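Local coordinates for protein lipid II:glycine glycyltransferase (Staphylococcus aureus, PDB 6SNR) that probably catalyses addition of the first glycine of the pentaglycine peptidoglycan bridge to the lysine of lipid II, with glycyl-tRNA as donor, at residues R42-R47 / Q52-L57; V78-K83 / P109-D114; E84-L89 / K124-K129. All blocks are in the same frame, centred on the assembly; numbering follows the deposited sequence.

Contact 1: residues R42-R47 / Q52-L57; sequences RIAVGR and QGVAQL
Ile43 and Val45 pair with Ala55 and Gly53 in an antiparallel beta hairpin, formed by strands 39-47 and 50-61 near one edge of the mixed sheet of one FemX domain. The two segments run at 172° to each other. Ile43 N donates to Ala55 O at 3.0 Å and Ala55 N answers to Ile43 O; Val45 and Gly53 exchange a second such pair of bonds. Next to it the register slips in a classic beta bulge: Gln52 and Gly53 both face Val45, whose carbonyl O accepts from Gln52 N at 2.8 Å, in the carbonyl plane, and from Gly53 N at 3.2 Å, tilted from that plane. Between the Ile43-Ala55 and Val45-Gly53 pairs, Ala44 CB meets Val54 CG1 at 3.9 Å on the face that helix 8-17 covers. On the face toward helix 83-99, Ile43 turns CG1 between its backbone N and carbonyl carbon (chi1 55°), which lays CG1 3.7 Å from Ala55 CB and 4.0 Å from Leu57 CD1. At the bulge end of the hairpin, the side chains of Arg47 and Gln52 lie side by side, pointing the same way, with Gln52 NE2 3.8 Å from Arg47 CB, while Gln52 OE1 accepts from Asn82 ND2.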
# COMPACT_ATOMS: atom_id res chain seq x y z
N ARG A 42 -0.81 -12.84 -22.77
CA ARG A 42 0.42 -12.06 -22.74
C ARG A 42 1.01 -11.87 -24.12
O ARG A 42 0.82 -12.72 -25.03
CB ARG A 42 1.48 -12.70 -21.78
CG ARG A 42 1.11 -12.63 -20.30
CD ARG A 42 2.35 -12.88 -19.46
NE ARG A 42 2.70 -14.34 -19.46
CZ ARG A 42 3.73 -14.87 -20.12
NH1 ARG A 42 4.49 -14.16 -20.93
NH2 ARG A 42 3.96 -16.19 -20.02
N ILE A 43 1.76 -10.80 -24.26
CA ILE A 43 2.60 -10.47 -25.44
C ILE A 43 3.97 -10.04 -24.94
O ILE A 43 4.13 -9.51 -23.84
CB ILE A 43 2.01 -9.38 -26.36
CG1 ILE A 43 1.68 -8.06 -25.60
CG2 ILE A 43 0.71 -9.90 -26.97
CD1 ILE A 43 1.13 -6.91 -26.45
N ALA A 44 4.99 -10.25 -25.77
CA ALA A 44 6.35 -9.80 -25.52
C ALA A 44 6.99 -9.53 -26.85
O ALA A 44 6.71 -10.23 -27.81
CB ALA A 44 7.15 -10.79 -24.69
N VAL A 45 7.79 -8.49 -26.92
CA VAL A 45 8.56 -8.12 -28.12
C VAL A 45 10.02 -7.79 -27.74
O VAL A 45 10.34 -7.40 -26.60
CB VAL A 45 7.91 -6.92 -28.83
CG1 VAL A 45 6.47 -7.18 -29.24
CG2 VAL A 45 8.04 -5.67 -27.98
N GLY A 46 10.94 -8.03 -28.67
CA GLY A 46 12.34 -7.73 -28.45
C GLY A 46 13.21 -7.98 -29.68
O GLY A 46 12.69 -8.17 -30.77
N ARG A 47 14.51 -7.94 -29.47
CA ARG A 47 15.50 -8.11 -30.56
C ARG A 47 16.71 -8.81 -30.00
O ARG A 47 17.12 -8.54 -28.86
CB ARG A 47 15.96 -6.76 -31.11
CG ARG A 47 14.99 -6.08 -32.05
CD ARG A 47 15.60 -4.83 -32.66
NE ARG A 47 16.58 -5.12 -33.72
CZ ARG A 47 17.90 -5.13 -33.58
NH1 ARG A 47 18.48 -4.87 -32.40
NH2 ARG A 47 18.67 -5.41 -34.63
N GLN A 52 12.27 -6.22 -25.02
CA GLN A 52 12.22 -4.73 -24.92
C GLN A 52 10.86 -4.23 -24.40
O GLN A 52 10.75 -3.07 -23.98
CB GLN A 52 12.58 -4.05 -26.25
CG GLN A 52 14.04 -4.23 -26.68
CD GLN A 52 14.37 -3.42 -27.92
OE1 GLN A 52 13.72 -2.40 -28.22
NE2 GLN A 52 15.37 -3.86 -28.66
N GLY A 53 9.84 -5.08 -24.40
CA GLY A 53 8.53 -4.69 -23.79
C GLY A 53 7.62 -5.88 -23.64
O GLY A 53 7.72 -6.85 -24.41
N VAL A 54 6.69 -5.82 -22.67
CA VAL A 54 5.70 -6.84 -22.47
C VAL A 54 4.38 -6.22 -22.13
O VAL A 54 4.30 -5.00 -21.85
CB VAL A 54 6.08 -7.80 -21.31
CG1 VAL A 54 7.45 -8.39 -21.58
CG2 VAL A 54 6.09 -7.05 -19.97
N ALA A 55 3.35 -7.03 -22.17
CA ALA A 55 2.03 -6.60 -21.71
C ALA A 55 1.18 -7.81 -21.39
O ALA A 55 1.25 -8.85 -22.04
CB ALA A 55 1.38 -5.69 -22.75
N GLN A 56 0.40 -7.68 -20.33
CA GLN A 56 -0.59 -8.61 -19.95
C GLN A 56 -1.97 -8.01 -20.23
O GLN A 56 -2.32 -6.94 -19.74
CB GLN A 56 -0.47 -8.90 -18.45
CG GLN A 56 -1.45 -9.87 -17.97
CD GLN A 56 -1.10 -10.35 -16.60
OE1 GLN A 56 -1.30 -9.64 -15.60
NE2 GLN A 56 -0.54 -11.53 -16.55
N LEU A 57 -2.72 -8.68 -21.08
CA LEU A 57 -4.05 -8.25 -21.54
C LEU A 57 -5.09 -8.99 -20.79
O LEU A 57 -5.06 -10.24 -20.70
CB LEU A 57 -4.20 -8.58 -23.07
CG LEU A 57 -3.42 -7.77 -24.10
CD1 LEU A 57 -1.95 -7.62 -23.90
CD2 LEU A 57 -3.72 -8.40 -25.48

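Contact 2: residues V78-K83 / P109-D114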
# COMPACT_ATOMS: atom_id res chain seq x y z
N VAL A 78 6.77 -0.87 -21.11
CA VAL A 78 7.68 -0.49 -22.18
C VAL A 78 8.16 0.94 -21.94
O VAL A 78 7.49 1.70 -21.30
CB VAL A 78 7.03 -0.64 -23.57
CG1 VAL A 78 5.94 0.38 -23.86
CG2 VAL A 78 8.09 -0.60 -24.66
N ASP A 79 9.33 1.26 -22.46
CA ASP A 79 9.79 2.65 -22.58
C ASP A 79 8.98 3.30 -23.71
O ASP A 79 9.11 2.90 -24.87
CB ASP A 79 11.30 2.64 -22.83
CG ASP A 79 11.90 4.04 -23.02
OD1 ASP A 79 11.16 5.05 -23.06
OD2 ASP A 79 13.15 4.10 -23.14
N TYR A 80 8.14 4.29 -23.37
CA TYR A 80 7.20 4.94 -24.31
C TYR A 80 7.96 5.84 -25.31
O TYR A 80 7.35 6.26 -26.30
CB TYR A 80 6.06 5.68 -23.59
CG TYR A 80 5.02 4.70 -23.09
CD1 TYR A 80 5.22 3.96 -21.92
CD2 TYR A 80 3.87 4.41 -23.84
CE1 TYR A 80 4.31 2.99 -21.51
CE2 TYR A 80 2.97 3.45 -23.45
CZ TYR A 80 3.18 2.74 -22.27
OH TYR A 80 2.28 1.77 -21.95
N SER A 81 9.24 6.06 -25.06
CA SER A 81 10.12 6.65 -26.08
C SER A 81 10.71 5.65 -27.09
O SER A 81 11.36 6.08 -28.06
CB SER A 81 11.25 7.41 -25.41
OG SER A 81 10.74 8.32 -24.46
N ASN A 82 10.50 4.35 -26.89
CA ASN A 82 10.95 3.33 -27.84
C ASN A 82 9.82 3.08 -28.83
O ASN A 82 8.95 2.22 -28.60
CB ASN A 82 11.34 2.07 -27.06
CG ASN A 82 11.95 1.00 -27.93
OD1 ASN A 82 11.71 0.95 -29.14
ND2 ASN A 82 12.70 0.08 -27.29
N LYS A 83 9.80 3.84 -29.92
CA LYS A 83 8.73 3.74 -30.89
C LYS A 83 8.57 2.34 -31.51
O LYS A 83 7.44 1.90 -31.74
CB LYS A 83 8.95 4.75 -32.04
CG LYS A 83 8.83 6.21 -31.64
CD LYS A 83 8.85 7.09 -32.88
CE LYS A 83 8.67 8.56 -32.54
NZ LYS A 83 9.83 9.12 -31.79
N PRO A 109 -0.74 3.26 -18.40
CA PRO A 109 0.54 2.94 -17.81
C PRO A 109 0.91 3.92 -16.69
O PRO A 109 0.41 5.04 -16.65
CB PRO A 109 1.49 3.05 -18.98
CG PRO A 109 0.86 4.06 -19.89
CD PRO A 109 -0.60 3.76 -19.76
N ASP A 110 1.78 3.49 -15.79
CA ASP A 110 2.25 4.36 -14.71
C ASP A 110 3.39 5.23 -15.22
O ASP A 110 4.56 4.92 -15.00
CB ASP A 110 2.71 3.52 -13.54
CG ASP A 110 3.06 4.33 -12.30
OD1 ASP A 110 2.89 5.59 -12.26
OD2 ASP A 110 3.57 3.68 -11.37
N VAL A 111 3.04 6.30 -15.94
CA VAL A 111 3.98 7.27 -16.46
C VAL A 111 3.50 8.63 -15.96
O VAL A 111 2.37 8.99 -16.13
CB VAL A 111 4.07 7.26 -18.01
CG1 VAL A 111 4.99 8.38 -18.55
CG2 VAL A 111 4.57 5.90 -18.46
N GLU A 112 4.38 9.33 -15.26
CA GLU A 112 4.02 10.64 -14.72
C GLU A 112 3.94 11.69 -15.85
O GLU A 112 4.70 11.63 -16.83
CB GLU A 112 5.03 11.00 -13.62
CG GLU A 112 4.77 10.21 -12.34
CD GLU A 112 5.75 10.44 -11.20
OE1 GLU A 112 6.84 11.02 -11.42
OE2 GLU A 112 5.41 9.97 -10.07
N VAL A 113 3.05 12.67 -15.70
CA VAL A 113 2.85 13.69 -16.74
C VAL A 113 4.17 14.42 -17.01
O VAL A 113 4.48 14.71 -18.18
CB VAL A 113 1.77 14.71 -16.35
CG1 VAL A 113 1.77 15.89 -17.36
CG2 VAL A 113 0.40 14.06 -16.27
N ASP A 114 4.89 14.70 -15.91
CA ASP A 114 6.26 15.26 -15.89
C ASP A 114 7.16 14.67 -16.98
O ASP A 114 7.97 15.36 -17.61
CB ASP A 114 6.85 14.87 -14.51
CG ASP A 114 8.12 15.60 -14.16
OD1 ASP A 114 9.06 15.67 -14.99
OD2 ASP A 114 8.19 16.06 -13.01
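Tyr80 brings the phenol end of its ring against the pyrrolidine ring of Pro109. Its hydroxyl does the closest touching: OH lies 3.3 Å from Pro109 CB and 3.4 Å from Pro109 CG, and Tyr80 CZ comes within 3.6 Å of the same CG. The two side chains meet at an oblique angle. Further back along the ring, Tyr80 CD1 meets the CG2 methyl of Val111 at 4.0 Å, so one ring bridges two residues of the 109-114 loop.

Within the same segment, Val78 CG1 sits 3.8 Å above one face of the Tyr80 ring, offset toward the rim. From helix 83-99, Leu86 also packs on the ring. Tyr80 itself occupies a type I beta turn from Asp79 to Asn82, closed by Asn82 N to Asp79 O at 2.8 Å. Asp79 OD1 adds an Asx turn, receiving Ser81 N from above the carboxylate plane. Asn82 then serves as N-cap of helix 83-99, its OD1 taking the backbone N of Ala85. Across the contact, Asp110 is the centre of an inverse gamma turn, and its carboxylate forms salt bridges with Lys315 and Lys384. Strand 68-78, helix 83-99 and the adjacent parallel strand 102-107 make a beta-alpha-beta crossover, and the contact joins the loops that follow its two strands.

No hydrogen bond crosses between the two loops. The buried tyrosine hydroxyl is instead bonded to the carbonyl of Phe76, which would fix the end of the ring while carbon-rich surfaces pack around it, so the loops are joined through van der Waals contact.

Contact 3: residues E84-L89 / K124-K129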
# COMPACT_ATOMS: atom_id res chain seq x y z
N GLU A 84 9.69 1.67 -31.78
CA GLU A 84 9.63 0.36 -32.43
C GLU A 84 8.99 -0.67 -31.51
O GLU A 84 8.19 -1.45 -31.94
CB GLU A 84 11.00 -0.10 -32.92
CG GLU A 84 11.52 0.69 -34.11
CD GLU A 84 10.99 0.21 -35.45
OE1 GLU A 84 9.90 -0.43 -35.51
OE2 GLU A 84 11.67 0.48 -36.47
N ALA A 85 9.36 -0.64 -30.24
CA ALA A 85 8.80 -1.60 -29.28
C ALA A 85 7.34 -1.28 -29.02
O ALA A 85 6.49 -2.18 -28.92
CB ALA A 85 9.59 -1.56 -27.98
N LEU A 86 7.03 -0.00 -28.83
CA LEU A 86 5.63 0.39 -28.63
C LEU A 86 4.74 -0.05 -29.80
O LEU A 86 3.68 -0.66 -29.58
CB LEU A 86 5.50 1.89 -28.40
CG LEU A 86 4.13 2.48 -28.13
CD1 LEU A 86 3.49 1.93 -26.85
CD2 LEU A 86 4.29 4.00 -28.04
N ASN A 87 5.16 0.25 -31.05
CA ASN A 87 4.36 -0.18 -32.21
C ASN A 87 4.18 -1.69 -32.29
O ASN A 87 3.11 -2.20 -32.63
CB ASN A 87 5.02 0.32 -33.51
CG ASN A 87 4.33 -0.18 -34.77
OD1 ASN A 87 4.93 -0.98 -35.53
ND2 ASN A 87 3.10 0.27 -35.01
N ALA A 88 5.25 -2.42 -31.99
CA ALA A 88 5.18 -3.87 -32.04
C ALA A 88 4.23 -4.45 -31.00
O ALA A 88 3.46 -5.37 -31.28
CB ALA A 88 6.54 -4.46 -31.88
N LEU A 89 4.27 -3.88 -29.79
CA LEU A 89 3.27 -4.25 -28.81
C LEU A 89 1.85 -3.98 -29.25
O LEU A 89 0.95 -4.84 -29.05
CB LEU A 89 3.57 -3.55 -27.45
CG LEU A 89 4.77 -4.08 -26.71
CD1 LEU A 89 5.22 -3.12 -25.62
CD2 LEU A 89 4.52 -5.46 -26.12
N LYS A 124 -0.71 9.16 -29.34
CA LYS A 124 -1.57 9.93 -30.22
C LYS A 124 -1.31 9.57 -31.69
O LYS A 124 -2.24 9.33 -32.42
CB LYS A 124 -1.41 11.43 -29.97
CG LYS A 124 -2.39 12.26 -30.77
CD LYS A 124 -2.19 13.75 -30.54
CE LYS A 124 -3.39 14.52 -31.09
NZ LYS A 124 -3.18 15.99 -30.93
N ALA A 125 -0.05 9.49 -32.07
CA ALA A 125 0.35 9.14 -33.43
C ALA A 125 -0.09 7.74 -33.85
O ALA A 125 -0.41 7.50 -35.02
CB ALA A 125 1.85 9.30 -33.59
N LEU A 126 -0.14 6.82 -32.89
CA LEU A 126 -0.62 5.47 -33.17
C LEU A 126 -2.15 5.31 -33.19
O LEU A 126 -2.64 4.22 -33.43
CB LEU A 126 -0.02 4.49 -32.13
CG LEU A 126 1.49 4.21 -32.24
CD1 LEU A 126 1.98 3.49 -31.00
CD2 LEU A 126 1.79 3.38 -33.47
N GLY A 127 -2.91 6.35 -32.87
CA GLY A 127 -4.35 6.28 -32.95
C GLY A 127 -5.13 6.12 -31.65
O GLY A 127 -6.36 6.01 -31.66
N PHE A 128 -4.42 6.15 -30.51
CA PHE A 128 -5.08 6.07 -29.22
C PHE A 128 -5.77 7.40 -28.90
O PHE A 128 -5.24 8.47 -29.22
CB PHE A 128 -4.09 5.86 -28.07
CG PHE A 128 -3.63 4.43 -27.89
CD1 PHE A 128 -4.30 3.58 -27.05
CD2 PHE A 128 -2.48 3.96 -28.52
CE1 PHE A 128 -3.86 2.26 -26.86
CE2 PHE A 128 -2.05 2.64 -28.35
CZ PHE A 128 -2.75 1.80 -27.52
N LYS A 129 -6.93 7.29 -28.31
CA LYS A 129 -7.69 8.45 -27.81
C LYS A 129 -7.55 8.55 -26.29
O LYS A 129 -7.64 7.56 -25.56
CB LYS A 129 -9.15 8.34 -28.20
CG LYS A 129 -9.36 8.00 -29.69
CD LYS A 129 -8.67 8.96 -30.65
CE LYS A 129 -8.76 8.47 -32.08
NZ LYS A 129 -7.94 9.31 -32.99
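Leu126 meets Leu86 and Asn87 where the C-terminal end of helix 117-125 comes up beside helix 83-99, the closest CA pair, Asn87 and Leu126, being 7.6 Å apart. The chain leaves helix 117-125 through a Schellman motif: Gly127 takes a positive phi of 103°, and its N bonds back to Lys124 O at 3.1 Å. This turn carries the chain from the helix toward strand 129-130, an outermost strand of the mixed sheet that also contains the hairpin 39-61. Leu126, immediately before the glycine, points its side chain at the other helix and supplies all the close contact from its side.

Its two methyls divide the work. CD1 packs on the branch of Leu86, 3.7 Å from Leu86 CG and 3.8 Å from Leu86 CD2, the two leucines meeting at a slant. Leu86 extends CG anti to its backbone N (chi1 -178°), which carries its branch out from the helix to meet that methyl; the same side chain also touches Phe76, Tyr80 and Asn122. Leu86 is thus buried, packed on strand 68-78 and on helix 117-125, whereas Asn87, one position on, is partly exposed. There the asparagine and Leu126 run at about a right angle, in a van der Waals contact with no hydrogen bond: Asn87 ND2 rests 3.7 Å from the second methyl, Leu126 CD2.

The three contacts belong to the same domain; helix 83-99 supplies one side of contact 3 and packs against residues of contacts 1 and 2. Contact 1 and contact 2 are buried, contact 3 only partly so. Backbone hydrogen bonding holds contact 1, which lies within the sheet; contact 2 joins two loops, contact 3 the first turns of helix 83-99 to the end of helix 117-125, both through side-chain packing alone and with far less buried surface. Leu89 links contact 1 to contact 3, its CG packing on Val45 CG2 at 3.8 Å, and Leu86 CD1 reaches Tyr80 CE2 at the same distance to tie contact 3 to contact 2. The polar tie is between contacts 1 and 2, through the amides of Gln52 and Asn82.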